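Local coordinates for protein putative protease (Parabacteroides distasonis ATCC 8503, PDB 3KD4) that is of uncertain function but is a putative exported protease, probably built round a transglutaminase-like core between two mainly beta domains, at residues K231-F236 with N295-A300. Residues are numbered along the deposited sequence; the frame is centred on the assembly and turned at random.
Sequences KTFAQF and NVMLNA
The side-chain amide of Q235 reaches across to the backbone of A300, the last residue of helix 287-300, with NE2 donating to A300 O at 3.2 Å. The N-H points at the oxygen at 156°, and A300 O lies essentially in the Q235 amide plane, although NE2 is tilted from the plane of the carbonyl. The bond spans a helix-helix packing in which the axes of the two short segments approach to 7.9 Å and cross at -51°, close to the classical ridges-into-grooves angle for i/i+4 ridges. K231 with Q235 and V296 with A300 are such i/i+4 pairs, and small A234 and A300 allow the close approach. Helix 244-258 packs against the same interface, its I251 touching both A234 and M297, and the antiparallel sheet containing strand 305-312 also packs on helix 287-300, consistent with a transglutaminase-like core.

A300 points its CB at the backbone of K231, 3.5 Å from K231 CA. The K231 side chain runs out extended, crossing V296 at about a right angle; its CG meets V296 CG1 at 3.5 Å, while NZ is hydrogen-bonded to Q226 O. Deeper in, A234 CB lies 3.2 Å from M297 O, a close C-H...O approach, and also packs against M297 CB. Selenomethionine M297 then bends at its last torsion (chi3 79°), bringing CE alongside helix 228-238, 3.7 Å from A234 N. The F233 ring, which packs edge-to-face with H254, is approached obliquely by the same methyl, M297 CE lying 4.1 Å from F233 CD2.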
loop_
_atom_site.group_PDB
_atom_site.type_symbol
_atom_site.label_atom_id
_atom_site.label_comp_id
_atom_site.label_asym_id
_atom_site.label_seq_id
_atom_site.Cartn_x
_atom_site.Cartn_y
_atom_site.Cartn_z
ATOM N N LYS A 231 13.184 25.391 -9.934
ATOM C CA LYS A 231 13.871 26.141 -8.900
ATOM C C LYS A 231 13.518 27.634 -8.952
ATOM O O LYS A 231 13.281 28.248 -7.937
ATOM C CB LYS A 231 15.376 25.979 -9.025
ATOM C CG LYS A 231 15.874 24.549 -8.711
ATOM C CD LYS A 231 17.291 24.349 -9.223
ATOM C CE LYS A 231 17.808 22.959 -8.889
ATOM N NZ LYS A 231 19.158 22.711 -9.491
ATOM N N THR A 232 13.522 28.211 -10.143
ATOM C CA THR A 232 13.264 29.646 -10.300
ATOM C C THR A 232 11.847 29.914 -9.887
ATOM O O THR A 232 11.605 30.832 -9.109
ATOM C CB THR A 232 13.549 30.138 -11.726
ATOM O OG1 THR A 232 14.921 29.874 -12.042
ATOM C CG2 THR A 232 13.269 31.663 -11.861
ATOM N N PHE A 233 10.920 29.082 -10.356
ATOM C CA PHE A 233 9.494 29.213 -9.986
ATOM C C PHE A 233 9.274 29.132 -8.476
ATOM O O PHE A 233 8.472 29.897 -7.923
ATOM C CB PHE A 233 8.686 28.138 -10.698
ATOM C CG PHE A 233 7.185 28.317 -10.673
ATOM C CD1 PHE A 233 6.565 29.556 -10.500
ATOM C CD2 PHE A 233 6.383 27.219 -10.892
ATOM C CE1 PHE A 233 5.176 29.656 -10.522
ATOM C CE2 PHE A 233 4.993 27.322 -10.909
ATOM C CZ PHE A 233 4.389 28.553 -10.739
ATOM N N ALA A 234 9.978 28.208 -7.820
ATOM C CA ALA A 234 9.883 28.017 -6.359
ATOM C C ALA A 234 10.276 29.302 -5.640
ATOM O O ALA A 234 9.595 29.738 -4.712
ATOM C CB ALA A 234 10.797 26.827 -5.895
ATOM N N GLN A 235 11.358 29.911 -6.111
ATOM C CA GLN A 235 11.824 31.177 -5.560
ATOM C C GLN A 235 10.840 32.330 -5.801
ATOM O O GLN A 235 10.482 33.032 -4.863
ATOM C CB GLN A 235 13.208 31.525 -6.115
ATOM C CG GLN A 235 14.244 30.483 -5.711
ATOM C CD GLN A 235 15.567 30.686 -6.398
ATOM O OE1 GLN A 235 15.670 31.405 -7.403
ATOM N NE2 GLN A 235 16.599 30.049 -5.867
ATOM N N PHE A 236 10.360 32.479 -7.026
ATOM C CA PHE A 236 9.336 33.476 -7.303
ATOM C C PHE A 236 8.110 33.285 -6.429
ATOM O O PHE A 236 7.547 34.254 -5.941
ATOM C CB PHE A 236 8.898 33.450 -8.774
ATOM C CG PHE A 236 9.955 33.884 -9.743
ATOM C CD1 PHE A 236 11.060 34.605 -9.340
ATOM C CD2 PHE A 236 9.813 33.602 -11.085
ATOM C CE1 PHE A 236 12.021 35.017 -10.278
ATOM C CE2 PHE A 236 10.754 34.022 -12.015
ATOM C CZ PHE A 236 11.846 34.723 -11.616
ATOM N N ASN A 295 10.884 18.219 -3.596
ATOM C CA ASN A 295 12.232 18.356 -3.042
ATOM C C ASN A 295 13.057 19.473 -3.725
ATOM O O ASN A 295 13.659 20.320 -3.042
ATOM C CB ASN A 295 12.942 16.996 -3.155
ATOM C CG ASN A 295 14.328 17.010 -2.564
ATOM O OD1 ASN A 295 14.529 17.418 -1.422
ATOM N ND2 ASN A 295 15.297 16.592 -3.358
ATOM N N VAL A 296 13.069 19.490 -5.051
ATOM C CA VAL A 296 13.811 20.516 -5.803
ATOM C C VAL A 296 13.270 21.916 -5.479
ATOM O O VAL A 296 14.023 22.850 -5.235
ATOM C CB VAL A 296 13.713 20.276 -7.312
ATOM C CG1 VAL A 296 14.146 21.520 -8.106
ATOM C CG2 VAL A 296 14.543 19.019 -7.705
HETATM N N MSE A 297 11.955 22.040 -5.428
HETATM C CA MSE A 297 11.340 23.350 -5.217
HETATM C C MSE A 297 11.537 23.804 -3.773
HETATM O O MSE A 297 11.906 24.962 -3.526
HETATM C CB MSE A 297 9.869 23.301 -5.600
HETATM C CG MSE A 297 9.678 23.140 -7.071
HETATM SE SE MSE A 297 7.800 23.268 -7.670
HETATM C CE MSE A 297 7.708 25.230 -7.620
ATOM N N LEU A 298 11.296 22.912 -2.809
ATOM C CA LEU A 298 11.572 23.263 -1.399
ATOM C C LEU A 298 13.013 23.732 -1.193
ATOM O O LEU A 298 13.245 24.801 -0.628
ATOM C CB LEU A 298 11.269 22.111 -0.452
ATOM C CG LEU A 298 9.791 21.728 -0.352
ATOM C CD1 LEU A 298 9.654 20.388 0.403
ATOM C CD2 LEU A 298 8.986 22.836 0.317
ATOM N N ASN A 299 13.983 22.956 -1.678
ATOM C CA ASN A 299 15.384 23.366 -1.551
ATOM C C ASN A 299 15.667 24.702 -2.218
ATOM O O ASN A 299 16.388 25.525 -1.650
ATOM C CB ASN A 299 16.327 22.299 -2.069
ATOM C CG ASN A 299 16.517 21.173 -1.062
ATOM O OD1 ASN A 299 17.086 21.382 -0.006
ATOM N ND2 ASN A 299 16.013 19.990 -1.381
ATOM N N ALA A 300 15.087 24.928 -3.394
ATOM C CA ALA A 300 15.332 26.172 -4.120
ATOM C C ALA A 300 14.767 27.334 -3.332
ATOM O O ALA A 300 15.286 28.446 -3.421
ATOM C CB ALA A 300 14.740 26.108 -5.546
#